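Local coordinates for histidine--tRNA ligase (PDB 1H4V), which catalyses the ATP-dependent attachment of L-histidine to tRNA(His), releasing AMP and diphosphate, as a homodimeric class II aminoacyl-tRNA synthetase, at residues Glu130-Glu135 / Gly286-Leu291; Phe44-Val49 / Gly72-Thr77; Arg376-Ala381 / Lys397-Gly402; Gln21-Thr26 / Lys152-Arg157; Glu339-Ala344 / Tyr359-Arg364. All blocks are in the same frame, centred on the assembly; numbering follows the deposited sequence.

Contact 1 of 5, residues Glu130-Glu135 / Gly286-Leu291; sequences EALGSE and GRYDGL
A buried, largely polar contact joins the ends of two strands of the catalytic domain: R287 and Y288 of 286-291 reach across to the residues around the end of strand 123-132. The guanidinium of R287 presents its edge to the backbone carbonyl of S134; NH1 gives S134 O a bond of 3.0 Å with an N-H...O angle of 155°, and NH2 adds a weak second one. The carbonyl O of E135 lies over one face of the same group. Within its own segment R287 NH1 also reaches D289 OD2 at 3.2 Å, a salt-bridging hydrogen bond that uses the syn lone pair of OD2. Strands 123-132 and 281-287 belong to the mixed sheet of the class II synthetase catalytic core, where strand 302-308 runs between them, so the side chains meet without direct strand pairing. D140 adds a salt bridge at R287 NH2, and R266 one at E135 OE1; the link from E135 to R287 is doubtful and of charge alone. D289 OD2 also accepts from G302 N. Farther along, the Y288 ring turns its edge to L132, whose CD2 lies 3.8 Å from Y288 CE1. T83 of helix 83-92 packs on Y288 and E130, Y90 on L132.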
# COMPACT_ATOMS: atom_id res chain seq x y z
N GLU A 130 -8.12 12.23 9.78
CA GLU A 130 -7.81 13.11 10.89
C GLU A 130 -7.89 14.59 10.48
O GLU A 130 -7.33 15.00 9.46
CB GLU A 130 -6.40 12.78 11.41
CG GLU A 130 -6.31 12.25 12.83
CD GLU A 130 -7.20 11.05 13.13
OE1 GLU A 130 -8.03 11.15 14.05
OE2 GLU A 130 -7.06 10.00 12.46
N ALA A 131 -8.60 15.38 11.28
CA ALA A 131 -8.74 16.82 11.07
C ALA A 131 -8.08 17.45 12.30
O ALA A 131 -8.64 17.42 13.39
CB ALA A 131 -10.21 17.21 11.01
N LEU A 132 -6.89 18.01 12.11
CA LEU A 132 -6.14 18.61 13.22
C LEU A 132 -6.02 20.12 13.17
O LEU A 132 -5.88 20.70 12.10
CB LEU A 132 -4.73 18.03 13.23
CG LEU A 132 -4.66 16.52 13.07
CD1 LEU A 132 -3.26 16.09 12.65
CD2 LEU A 132 -5.06 15.87 14.36
N GLY A 133 -6.06 20.74 14.35
CA GLY A 133 -5.92 22.18 14.44
C GLY A 133 -7.13 23.00 14.85
O GLY A 133 -7.01 24.20 15.04
N SER A 134 -8.29 22.37 14.99
CA SER A 134 -9.47 23.14 15.36
C SER A 134 -10.40 22.44 16.34
O SER A 134 -10.54 21.22 16.32
CB SER A 134 -10.24 23.53 14.10
OG SER A 134 -11.41 24.24 14.43
N GLU A 135 -11.07 23.23 17.17
CA GLU A 135 -12.01 22.72 18.16
C GLU A 135 -13.45 22.87 17.65
O GLU A 135 -14.40 22.39 18.27
CB GLU A 135 -11.85 23.50 19.47
CG GLU A 135 -12.83 23.09 20.55
CD GLU A 135 -12.50 21.73 21.13
OE1 GLU A 135 -13.43 21.03 21.58
OE2 GLU A 135 -11.30 21.36 21.15
N GLY A 286 -13.49 10.10 17.27
CA GLY A 286 -13.86 11.20 18.12
C GLY A 286 -12.74 12.20 18.28
O GLY A 286 -11.71 12.11 17.62
N ARG A 287 -12.95 13.15 19.18
CA ARG A 287 -12.00 14.22 19.45
C ARG A 287 -10.93 13.76 20.44
O ARG A 287 -11.22 12.98 21.36
CB ARG A 287 -12.78 15.44 19.95
CG ARG A 287 -11.97 16.68 20.24
CD ARG A 287 -12.92 17.87 20.36
NE ARG A 287 -13.44 18.30 19.06
CZ ARG A 287 -12.71 18.95 18.16
NH1 ARG A 287 -11.44 19.26 18.41
NH2 ARG A 287 -13.24 19.32 17.00
N TYR A 288 -9.70 14.23 20.26
CA TYR A 288 -8.58 13.84 21.12
C TYR A 288 -7.57 14.97 21.28
O TYR A 288 -6.40 14.82 20.93
CB TYR A 288 -7.87 12.64 20.51
CG TYR A 288 -7.54 12.85 19.05
CD1 TYR A 288 -6.41 13.58 18.67
CD2 TYR A 288 -8.38 12.36 18.06
CE1 TYR A 288 -6.13 13.81 17.33
CE2 TYR A 288 -8.11 12.58 16.72
CZ TYR A 288 -6.99 13.31 16.36
OH TYR A 288 -6.74 13.56 15.04
N ASP A 289 -8.02 16.08 21.86
CA ASP A 289 -7.18 17.26 22.04
C ASP A 289 -5.85 17.19 22.81
O ASP A 289 -4.98 18.03 22.57
CB ASP A 289 -8.06 18.38 22.61
CG ASP A 289 -9.24 18.71 21.68
OD1 ASP A 289 -10.11 19.50 22.09
OD2 ASP A 289 -9.28 18.18 20.55
N GLY A 290 -5.65 16.22 23.69
CA GLY A 290 -4.39 16.19 24.43
C GLY A 290 -3.28 15.25 23.95
O GLY A 290 -2.24 15.12 24.61
N LEU A 291 -3.46 14.62 22.80
CA LEU A 291 -2.47 13.68 22.28
C LEU A 291 -1.18 14.35 21.81
O LEU A 291 -0.09 13.80 22.00
CB LEU A 291 -3.08 12.85 21.14
CG LEU A 291 -2.16 11.88 20.40
CD1 LEU A 291 -1.66 10.81 21.34
CD2 LEU A 291 -2.91 11.25 19.25

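Contact 2 of 5, residues Phe44-Val49 / Gly72-Thr77; sequences FEETQV and GGRSLT
E45 and T77 form an antiparallel hydrogen-bonded pair, each satisfying the other's backbone: E45 N gives to T77 O at 2.9 Å, and T77 N gives to E45 O at 2.7 Å, the latter bond lying nearly along the C=O axis. The next pair, E46 with L76, is non-hydrogen-bonded. Beyond it T47 N reaches S75 O at 3.3 Å, with a straight N-H (166°) that comes in from above the carbonyl plane. The hydroxyl of T47 then joins two others: its OG1 sits 2.6 Å from S75 OG and 2.8 Å from T77 OG1, both hydrogen bonds whose donors are not fixed. With OG1 anti to its carbonyl carbon (chi1 -65°), T47 puts the oxygen between these two hydroxyls. T77 OG1 is gripped a second time by T67 OG1, which makes a chain of four hydroxyls. The carboxylate of E45 is satisfied by a salt bridge to R88, while that of E46 receives the Q48 amide at OE1. On the apolar side, methyl CD2 of L76 makes an off-centre CH-pi contact with the F44 ring, 4.2 Å from its centroid. F66 of the second subunit meets this ring and V6 of that subunit packs on L76. Strand 75-78 is the middle of a small antiparallel sheet, between strands 44-46 and 67-69.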
# COMPACT_ATOMS: atom_id res chain seq x y z
N PHE A 44 7.02 1.22 11.19
CA PHE A 44 7.42 1.23 12.60
C PHE A 44 7.92 2.60 13.02
O PHE A 44 8.33 3.41 12.18
CB PHE A 44 8.50 0.16 12.89
CG PHE A 44 9.75 0.29 12.06
CD1 PHE A 44 10.60 1.38 12.21
CD2 PHE A 44 10.09 -0.71 11.15
CE1 PHE A 44 11.79 1.48 11.46
CE2 PHE A 44 11.27 -0.62 10.39
CZ PHE A 44 12.12 0.48 10.55
N GLU A 45 7.88 2.85 14.32
CA GLU A 45 8.32 4.13 14.88
C GLU A 45 8.88 3.92 16.28
O GLU A 45 8.86 2.80 16.81
CB GLU A 45 7.14 5.10 14.98
CG GLU A 45 6.41 5.27 13.67
CD GLU A 45 5.95 6.68 13.44
OE1 GLU A 45 6.57 7.62 13.98
OE2 GLU A 45 4.97 6.85 12.68
N GLU A 46 9.39 4.99 16.87
CA GLU A 46 9.91 4.89 18.22
C GLU A 46 8.72 4.53 19.08
O GLU A 46 7.64 5.09 18.95
CB GLU A 46 10.48 6.22 18.69
CG GLU A 46 11.76 6.63 18.04
CD GLU A 46 12.44 7.72 18.85
OE1 GLU A 46 12.70 7.48 20.05
OE2 GLU A 46 12.70 8.81 18.28
N THR A 47 8.93 3.56 19.97
CA THR A 47 7.91 3.07 20.88
C THR A 47 7.13 4.18 21.60
O THR A 47 5.93 4.08 21.78
CB THR A 47 8.55 2.14 21.91
OG1 THR A 47 9.06 0.99 21.23
CG2 THR A 47 7.56 1.71 22.96
N GLN A 48 7.83 5.24 22.00
CA GLN A 48 7.17 6.32 22.71
C GLN A 48 6.05 7.00 21.92
O GLN A 48 5.16 7.61 22.49
CB GLN A 48 8.20 7.37 23.15
CG GLN A 48 9.01 7.95 22.02
CD GLN A 48 10.06 8.92 22.53
OE1 GLN A 48 9.74 9.90 23.22
NE2 GLN A 48 11.32 8.66 22.20
N VAL A 49 6.09 6.88 20.60
CA VAL A 49 5.06 7.50 19.79
C VAL A 49 3.71 6.88 20.12
O VAL A 49 2.68 7.57 20.16
CB VAL A 49 5.35 7.31 18.29
CG1 VAL A 49 4.15 7.71 17.46
CG2 VAL A 49 6.55 8.14 17.91
N GLY A 72 21.48 -0.55 18.01
CA GLY A 72 21.70 0.74 18.64
C GLY A 72 20.94 0.85 19.94
O GLY A 72 21.15 1.78 20.71
N GLY A 73 20.04 -0.10 20.18
CA GLY A 73 19.27 -0.11 21.41
C GLY A 73 17.96 0.65 21.38
O GLY A 73 17.10 0.44 22.25
N ARG A 74 17.78 1.53 20.40
CA ARG A 74 16.55 2.32 20.30
C ARG A 74 15.33 1.40 20.23
O ARG A 74 15.29 0.46 19.45
CB ARG A 74 16.59 3.20 19.06
CG ARG A 74 16.07 4.61 19.25
CD ARG A 74 17.21 5.60 19.43
NE ARG A 74 16.89 6.91 18.87
CZ ARG A 74 17.79 7.85 18.60
NH1 ARG A 74 19.08 7.62 18.84
NH2 ARG A 74 17.41 9.01 18.09
N SER A 75 14.33 1.69 21.06
CA SER A 75 13.11 0.90 21.07
C SER A 75 12.25 1.27 19.85
O SER A 75 11.98 2.45 19.62
CB SER A 75 12.32 1.14 22.36
OG SER A 75 11.23 0.24 22.47
N LEU A 76 11.84 0.27 19.09
CA LEU A 76 11.03 0.47 17.89
C LEU A 76 9.75 -0.35 18.01
O LEU A 76 9.75 -1.44 18.57
CB LEU A 76 11.82 0.02 16.66
CG LEU A 76 12.43 1.06 15.70
CD1 LEU A 76 13.14 2.16 16.45
CD2 LEU A 76 13.40 0.35 14.76
N THR A 77 8.65 0.19 17.48
CA THR A 77 7.36 -0.50 17.54
C THR A 77 6.60 -0.49 16.21
O THR A 77 6.53 0.52 15.52
CB THR A 77 6.45 0.10 18.65
OG1 THR A 77 6.94 -0.29 19.95
CG2 THR A 77 5.02 -0.37 18.51

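Contact 3 of 5, residues Arg376-Ala381 / Lys397-Gly402; sequences RGAAFA and KRLATG
R398 runs extended from CG to NE, its CG anti to the backbone N (chi1 -174°), and F380 takes chi1 -74°, with its CG anti to the carbonyl carbon; together these torsions bring the aliphatic part of R398 over a face of the F380 ring. CG of R398 makes the CH-pi contact, 4.3 Å from the ring centroid, and CB of R398 lies 3.5 Å from F380 CE2. The guanidinium stays by the ring, NH1 turned back obliquely toward CE1 and CZ, its plane 37° from that of the phenyl group. L399, just past the strand, heads toward 376-381 and splits its two methyls: CD2 meets A381 CB at 3.6 Å, while CD1 lies by the carbonyl O and CB of A378. Between these two sets of side chains the backbones pair antiparallel. F380 and R398 form a non-hydrogen-bonded pair, A381 and K397 a hydrogen-bonded one, in which A381 N binds K397 O at 3.1 Å and K397 N returns to A381 O at 3.0 Å. L399 N closes the ladder on A379 O at 3.1 Å. Before the pairing starts, G377 ends helix 366-375 in a Schellman motif. In the mixed sheet of the anticodon-binding domain, strand 380-384 lies between 331-335 and 393-398; Y415, L416 and A419 of helix 412-419 cover F380, while L370, A373 and L374 of helix 366-375 pack around L399 on the other face.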
# COMPACT_ATOMS: atom_id res chain seq x y z
N ARG A 376 -10.17 -18.27 -20.28
CA ARG A 376 -9.45 -17.13 -19.74
C ARG A 376 -10.17 -15.81 -20.02
O ARG A 376 -9.71 -14.74 -19.63
CB ARG A 376 -8.03 -17.11 -20.33
CG ARG A 376 -7.33 -18.45 -20.12
CD ARG A 376 -5.98 -18.53 -20.82
NE ARG A 376 -4.90 -18.00 -19.99
CZ ARG A 376 -4.02 -18.76 -19.34
NH1 ARG A 376 -4.08 -20.08 -19.42
NH2 ARG A 376 -3.08 -18.19 -18.61
N GLY A 377 -11.32 -15.91 -20.69
CA GLY A 377 -12.11 -14.74 -21.00
C GLY A 377 -11.46 -13.72 -21.91
O GLY A 377 -11.68 -12.51 -21.76
N ALA A 378 -10.67 -14.19 -22.87
CA ALA A 378 -10.01 -13.31 -23.82
C ALA A 378 -11.01 -12.71 -24.80
O ALA A 378 -11.98 -13.35 -25.18
CB ALA A 378 -8.94 -14.07 -24.59
N ALA A 379 -10.78 -11.46 -25.20
CA ALA A 379 -11.65 -10.82 -26.17
C ALA A 379 -11.34 -11.50 -27.51
O ALA A 379 -12.25 -11.89 -28.24
CB ALA A 379 -11.35 -9.33 -26.24
N PHE A 380 -10.05 -11.64 -27.81
CA PHE A 380 -9.61 -12.28 -29.05
C PHE A 380 -8.67 -13.43 -28.80
O PHE A 380 -7.96 -13.45 -27.80
CB PHE A 380 -8.87 -11.30 -29.96
CG PHE A 380 -9.75 -10.30 -30.64
CD1 PHE A 380 -10.12 -9.13 -29.99
CD2 PHE A 380 -10.19 -10.52 -31.94
CE1 PHE A 380 -10.93 -8.19 -30.63
CE2 PHE A 380 -10.99 -9.58 -32.59
CZ PHE A 380 -11.36 -8.41 -31.93
N ALA A 381 -8.67 -14.38 -29.72
CA ALA A 381 -7.77 -15.52 -29.65
C ALA A 381 -6.89 -15.31 -30.89
O ALA A 381 -7.36 -14.80 -31.90
CB ALA A 381 -8.54 -16.81 -29.76
N LYS A 397 -9.50 -14.22 -33.96
CA LYS A 397 -10.88 -14.65 -33.85
C LYS A 397 -11.55 -13.95 -32.69
O LYS A 397 -11.19 -14.19 -31.53
CB LYS A 397 -10.95 -16.17 -33.65
CG LYS A 397 -12.37 -16.71 -33.63
CD LYS A 397 -12.39 -18.20 -33.32
CE LYS A 397 -13.75 -18.80 -33.62
NZ LYS A 397 -14.09 -18.63 -35.07
N ARG A 398 -12.51 -13.08 -32.98
CA ARG A 398 -13.22 -12.40 -31.92
C ARG A 398 -14.09 -13.48 -31.29
O ARG A 398 -15.05 -13.95 -31.90
CB ARG A 398 -14.06 -11.25 -32.48
CG ARG A 398 -14.72 -10.41 -31.40
CD ARG A 398 -15.22 -9.08 -31.94
NE ARG A 398 -15.76 -8.24 -30.87
CZ ARG A 398 -15.07 -7.86 -29.80
NH1 ARG A 398 -13.81 -8.24 -29.64
NH2 ARG A 398 -15.65 -7.10 -28.87
N LEU A 399 -13.74 -13.89 -30.08
CA LEU A 399 -14.46 -14.95 -29.39
C LEU A 399 -15.96 -14.72 -29.26
O LEU A 399 -16.75 -15.61 -29.56
CB LEU A 399 -13.84 -15.20 -28.01
CG LEU A 399 -12.35 -15.59 -27.98
CD1 LEU A 399 -12.00 -16.12 -26.61
CD2 LEU A 399 -12.07 -16.66 -29.00
N ALA A 400 -16.36 -13.52 -28.83
CA ALA A 400 -17.77 -13.20 -28.65
C ALA A 400 -18.64 -13.33 -29.91
O ALA A 400 -19.82 -13.67 -29.81
CB ALA A 400 -17.91 -11.80 -28.08
N THR A 401 -18.08 -13.07 -31.09
CA THR A 401 -18.87 -13.16 -32.31
C THR A 401 -18.41 -14.25 -33.29
O THR A 401 -19.07 -14.48 -34.30
CB THR A 401 -18.88 -11.82 -33.07
OG1 THR A 401 -17.59 -11.60 -33.67
CG2 THR A 401 -19.21 -10.67 -32.11
N GLY A 402 -17.29 -14.90 -32.98
CA GLY A 402 -16.79 -15.96 -33.85
C GLY A 402 -16.09 -15.47 -35.11
O GLY A 402 -15.49 -16.27 -35.83

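Contact 4 of 5, residues Gln21-Thr26 / Lys152-Arg157; sequences QRIVAT and KELGLR. With SO4 (sulfate ion), chain B.
Van der Waals packing carries this contact: L154, at the C-terminal end of helix 137-153, lays its isobutyl end against helix 14-33. Methyl CD2 of L154 does most of the touching, 3.8 Å from I23 CA, 3.4 Å from T26 OG1, 3.5 Å from T26 CB and 3.7 Å from T26 CG2. The other methyl, CD1, meets I23 CG2 at 4.2 Å, the two side chains crossing at about a right angle. T26 heads toward 152-157, and its CG2, anti to the backbone N, also meets E153 CB at 3.8 Å. P353 of the second subunit packs on E153. Replacing T26 by a glycine would probably open a gap beside L154 CD2 and E153 CB, and leave R22 O with one donor fewer.

Hydrogen bonds between protein atoms do not link the two segments. T26 OG1 donates to R22 O at 3.0 Å, one turn back, and T26 N binds the same oxygen from the opposite face of its carbonyl plane, so this acceptor is held twice. G155, with positive phi, closes helix 137-153 in a Schellman motif.

The ionic part lies on another side of helix 14-33, where R22 NE gives a sulfate ion, probably from the crystallisation liquor, a bond of 2.9 Å to O2; NH2 adds a weak one to O1. R18 NE binds the same sulfate.

Helix 14-33 and the end of helix 137-153 share a third neighbour in the catalytic domain, helix 309-318, whose V312 touches both I23 and L154.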
# COMPACT_ATOMS: atom_id res chain seq x y z
N GLN A 21 -8.98 -3.18 -2.28
CA GLN A 21 -8.64 -2.04 -3.12
C GLN A 21 -9.86 -1.17 -3.41
O GLN A 21 -9.72 0.05 -3.54
CB GLN A 21 -7.99 -2.52 -4.42
CG GLN A 21 -6.73 -3.34 -4.17
CD GLN A 21 -6.08 -3.87 -5.42
OE1 GLN A 21 -6.76 -4.41 -6.30
NE2 GLN A 21 -4.76 -3.75 -5.51
N ARG A 22 -11.03 -1.78 -3.51
CA ARG A 22 -12.25 -1.03 -3.77
C ARG A 22 -12.57 -0.18 -2.55
O ARG A 22 -12.89 1.01 -2.66
CB ARG A 22 -13.42 -1.96 -4.06
CG ARG A 22 -13.50 -2.45 -5.48
CD ARG A 22 -14.95 -2.66 -5.87
NE ARG A 22 -15.09 -3.20 -7.21
CZ ARG A 22 -16.27 -3.36 -7.82
NH1 ARG A 22 -17.38 -3.02 -7.19
NH2 ARG A 22 -16.33 -3.88 -9.04
N ILE A 23 -12.49 -0.81 -1.39
CA ILE A 23 -12.77 -0.15 -0.13
C ILE A 23 -11.88 1.06 0.05
O ILE A 23 -12.37 2.15 0.37
CB ILE A 23 -12.60 -1.14 1.04
CG1 ILE A 23 -13.62 -2.27 0.89
CG2 ILE A 23 -12.80 -0.43 2.36
CD1 ILE A 23 -13.48 -3.38 1.89
N VAL A 24 -10.57 0.88 -0.16
CA VAL A 24 -9.64 1.99 -0.01
C VAL A 24 -9.88 3.05 -1.09
O VAL A 24 -9.84 4.25 -0.80
CB VAL A 24 -8.16 1.49 -0.03
CG1 VAL A 24 -7.21 2.66 -0.18
CG2 VAL A 24 -7.84 0.76 1.29
N ALA A 25 -10.14 2.62 -2.33
CA ALA A 25 -10.39 3.56 -3.43
C ALA A 25 -11.62 4.42 -3.11
O ALA A 25 -11.67 5.60 -3.45
CB ALA A 25 -10.59 2.83 -4.76
N THR A 26 -12.61 3.82 -2.47
CA THR A 26 -13.81 4.55 -2.11
C THR A 26 -13.51 5.58 -1.03
O THR A 26 -13.96 6.72 -1.11
CB THR A 26 -14.90 3.61 -1.63
OG1 THR A 26 -15.32 2.79 -2.73
CG2 THR A 26 -16.08 4.39 -1.08
N LYS A 152 -21.52 4.15 3.28
CA LYS A 152 -22.72 4.18 2.46
C LYS A 152 -22.35 4.03 0.99
O LYS A 152 -23.02 3.32 0.26
CB LYS A 152 -23.47 5.50 2.67
CG LYS A 152 -24.97 5.35 2.79
CD LYS A 152 -25.35 4.78 4.15
CE LYS A 152 -26.85 4.54 4.27
NZ LYS A 152 -27.32 3.45 3.37
N GLU A 153 -21.27 4.69 0.57
CA GLU A 153 -20.81 4.63 -0.82
C GLU A 153 -20.37 3.22 -1.20
O GLU A 153 -20.38 2.87 -2.37
CB GLU A 153 -19.65 5.60 -1.05
CG GLU A 153 -20.05 7.06 -0.96
CD GLU A 153 -20.74 7.58 -2.21
OE1 GLU A 153 -21.44 8.61 -2.11
OE2 GLU A 153 -20.59 6.97 -3.29
N LEU A 154 -19.98 2.43 -0.20
CA LEU A 154 -19.55 1.06 -0.44
C LEU A 154 -20.75 0.17 -0.70
O LEU A 154 -20.60 -0.98 -1.10
CB LEU A 154 -18.76 0.52 0.76
CG LEU A 154 -17.39 1.15 1.01
CD1 LEU A 154 -16.83 0.62 2.30
CD2 LEU A 154 -16.46 0.84 -0.14
N GLY A 155 -21.95 0.70 -0.46
CA GLY A 155 -23.15 -0.07 -0.68
C GLY A 155 -23.78 -0.63 0.59
O GLY A 155 -24.86 -1.21 0.55
N LEU A 156 -23.10 -0.46 1.71
CA LEU A 156 -23.64 -0.95 2.97
C LEU A 156 -24.88 -0.17 3.37
O LEU A 156 -24.95 1.04 3.15
CB LEU A 156 -22.58 -0.84 4.07
CG LEU A 156 -21.35 -1.75 3.94
CD1 LEU A 156 -20.31 -1.39 4.99
CD2 LEU A 156 -21.79 -3.21 4.10
N ARG A 157 -25.86 -0.87 3.93
CA ARG A 157 -27.09 -0.24 4.41
C ARG A 157 -27.31 -0.75 5.83
O ARG A 157 -26.56 -1.59 6.31
CB ARG A 157 -28.29 -0.58 3.52
CG ARG A 157 -28.38 -2.03 3.10
CD ARG A 157 -28.14 -2.16 1.61
NE ARG A 157 -27.97 -3.55 1.22
CZ ARG A 157 -27.85 -3.95 -0.04
NH1 ARG A 157 -27.89 -3.07 -1.03
NH2 ARG A 157 -27.69 -5.24 -0.31
S SO4 B . -12.24 -4.26 -9.80
O1 SO4 B . -13.42 -5.05 -10.20
O2 SO4 B . -12.64 -3.24 -8.82
O3 SO4 B . -11.65 -3.59 -10.97
O4 SO4 B . -11.24 -5.16 -9.20

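Contact 5 of 5, residues Glu339-Ala344 / Tyr359-Arg364; sequences EAVAEA and YALAPR
V341 is the close-packed centre of this contact, a helix residue set into the bend of the loop 359-364. Its CG1, anti to the backbone N (chi1 174°), comes within 3.3 Å of the carbonyl O of L361 and 4.1 Å from L361 CD2. The other branch, CG2, faces the proline ring, 4.1 Å from P363 CD, with the two side chains crossing at about a right angle. One turn on, A344 turns its methyl to the base of the tyrosine: CB of A344 and CB of Y359 are 4.0 Å apart. Y359 puts its CG between the backbone N and carbonyl carbon (chi1 59°), which leaves the ring with L361 CD2 at its edge. An alanine in place of V341 would remove both methyl branches and is likely to leave a gap between the helix, the L361 carbonyl and P363. In this alpha/beta anticodon-binding domain, helix 338-351 packs beside the mixed sheet and the loop leads from strand 357-359 to helix 366-375. Toward the surface the contact thins: A362 is exposed and comes no closer than 4.4 Å, A362 CA to V341 CG2. R364 turns from the helix to a salt bridge with E372, its guanidinium lying flat over A360 CB. I138 of the second subunit packs on V341 and Y359, P101 of that subunit on L361, and its E142 OE1 and R103 NH2 make weak hydrogen bonds with the Y359 hydroxyl.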
# COMPACT_ATOMS: atom_id res chain seq x y z
N GLU A 339 8.27 -23.45 -32.94
CA GLU A 339 8.94 -22.22 -33.37
C GLU A 339 8.02 -21.02 -33.20
O GLU A 339 8.49 -19.89 -33.03
CB GLU A 339 9.37 -22.31 -34.85
CG GLU A 339 9.98 -21.02 -35.38
CD GLU A 339 10.05 -20.95 -36.91
OE1 GLU A 339 10.35 -19.85 -37.43
OE2 GLU A 339 9.80 -21.98 -37.59
N ALA A 340 6.72 -21.26 -33.23
CA ALA A 340 5.74 -20.20 -33.10
C ALA A 340 5.61 -19.67 -31.66
O ALA A 340 5.08 -18.59 -31.44
CB ALA A 340 4.39 -20.68 -33.61
N VAL A 341 6.08 -20.45 -30.69
CA VAL A 341 6.03 -20.06 -29.28
C VAL A 341 6.78 -18.73 -29.10
O VAL A 341 6.26 -17.79 -28.50
CB VAL A 341 6.70 -21.13 -28.40
CG1 VAL A 341 6.77 -20.64 -26.96
CG2 VAL A 341 5.93 -22.43 -28.49
N ALA A 342 7.98 -18.66 -29.65
CA ALA A 342 8.78 -17.44 -29.57
C ALA A 342 8.11 -16.30 -30.32
O ALA A 342 8.08 -15.16 -29.85
CB ALA A 342 10.16 -17.69 -30.14
N GLU A 343 7.56 -16.61 -31.49
CA GLU A 343 6.89 -15.60 -32.29
C GLU A 343 5.65 -15.07 -31.57
O GLU A 343 5.29 -13.90 -31.72
CB GLU A 343 6.49 -16.18 -33.65
CG GLU A 343 7.63 -16.79 -34.45
CD GLU A 343 8.72 -15.79 -34.79
OE1 GLU A 343 8.40 -14.62 -35.11
OE2 GLU A 343 9.92 -16.18 -34.77
N ALA A 344 5.00 -15.92 -30.78
CA ALA A 344 3.81 -15.48 -30.04
C ALA A 344 4.24 -14.46 -28.99
O ALA A 344 3.53 -13.48 -28.71
CB ALA A 344 3.14 -16.67 -29.38
N TYR A 359 0.07 -15.35 -24.02
CA TYR A 359 0.34 -16.44 -24.94
C TYR A 359 0.66 -17.73 -24.20
O TYR A 359 1.13 -17.70 -23.06
CB TYR A 359 1.53 -16.05 -25.82
CG TYR A 359 2.77 -15.75 -25.02
CD1 TYR A 359 3.60 -16.78 -24.55
CD2 TYR A 359 3.09 -14.44 -24.65
CE1 TYR A 359 4.69 -16.51 -23.73
CE2 TYR A 359 4.18 -14.16 -23.83
CZ TYR A 359 4.97 -15.21 -23.37
OH TYR A 359 6.02 -14.95 -22.52
N ALA A 360 0.42 -18.86 -24.84
CA ALA A 360 0.70 -20.16 -24.25
C ALA A 360 2.17 -20.45 -24.52
O ALA A 360 2.70 -20.04 -25.55
CB ALA A 360 -0.18 -21.24 -24.89
N LEU A 361 2.83 -21.14 -23.59
CA LEU A 361 4.25 -21.46 -23.75
C LEU A 361 4.54 -22.73 -24.53
O LEU A 361 5.69 -22.98 -24.88
CB LEU A 361 4.94 -21.56 -22.39
CG LEU A 361 5.68 -20.31 -21.91
CD1 LEU A 361 6.39 -20.64 -20.59
CD2 LEU A 361 6.69 -19.87 -22.97
N ALA A 362 3.52 -23.53 -24.79
CA ALA A 362 3.73 -24.77 -25.54
C ALA A 362 2.72 -24.87 -26.67
O ALA A 362 1.65 -24.27 -26.61
CB ALA A 362 3.59 -25.98 -24.62
N PRO A 363 3.06 -25.62 -27.73
CA PRO A 363 2.10 -25.74 -28.84
C PRO A 363 0.90 -26.56 -28.39
O PRO A 363 0.94 -27.24 -27.37
CB PRO A 363 2.90 -26.46 -29.92
CG PRO A 363 4.32 -26.09 -29.61
CD PRO A 363 4.36 -26.20 -28.10
N ARG A 364 -0.18 -26.49 -29.17
CA ARG A 364 -1.38 -27.26 -28.89
C ARG A 364 -2.28 -27.16 -30.12
O ARG A 364 -2.05 -26.34 -31.00
CB ARG A 364 -2.10 -26.73 -27.64
CG ARG A 364 -2.60 -25.31 -27.76
CD ARG A 364 -1.76 -24.33 -26.95
NE ARG A 364 -2.07 -24.36 -25.52
CZ ARG A 364 -1.25 -24.82 -24.58
NH1 ARG A 364 -0.06 -25.30 -24.91
NH2 ARG A 364 -1.62 -24.79 -23.31

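From the N terminus, helix 14-33 opens contact 4, which closes only at 152-157, a loop of 125 residues. Contact 2 is nested within it, a short excursion built as the small antiparallel sheet. Contact 1 opens at 130-135, inside the loop of contact 4, and closes at 286-291, so the two cross along the chain, one tying helix 14-33 to the end of helix 137-153, the other strand 123-132 to strand 281-287; their nearest atoms are about 13 Å apart. The chain then enters the anticodon-binding domain, where contact 5 closes a helix-strand excursion and contact 3 follows in series, centres about 18 Å apart. Contact 1 lies about 55 Å from contact 3, centre to centre.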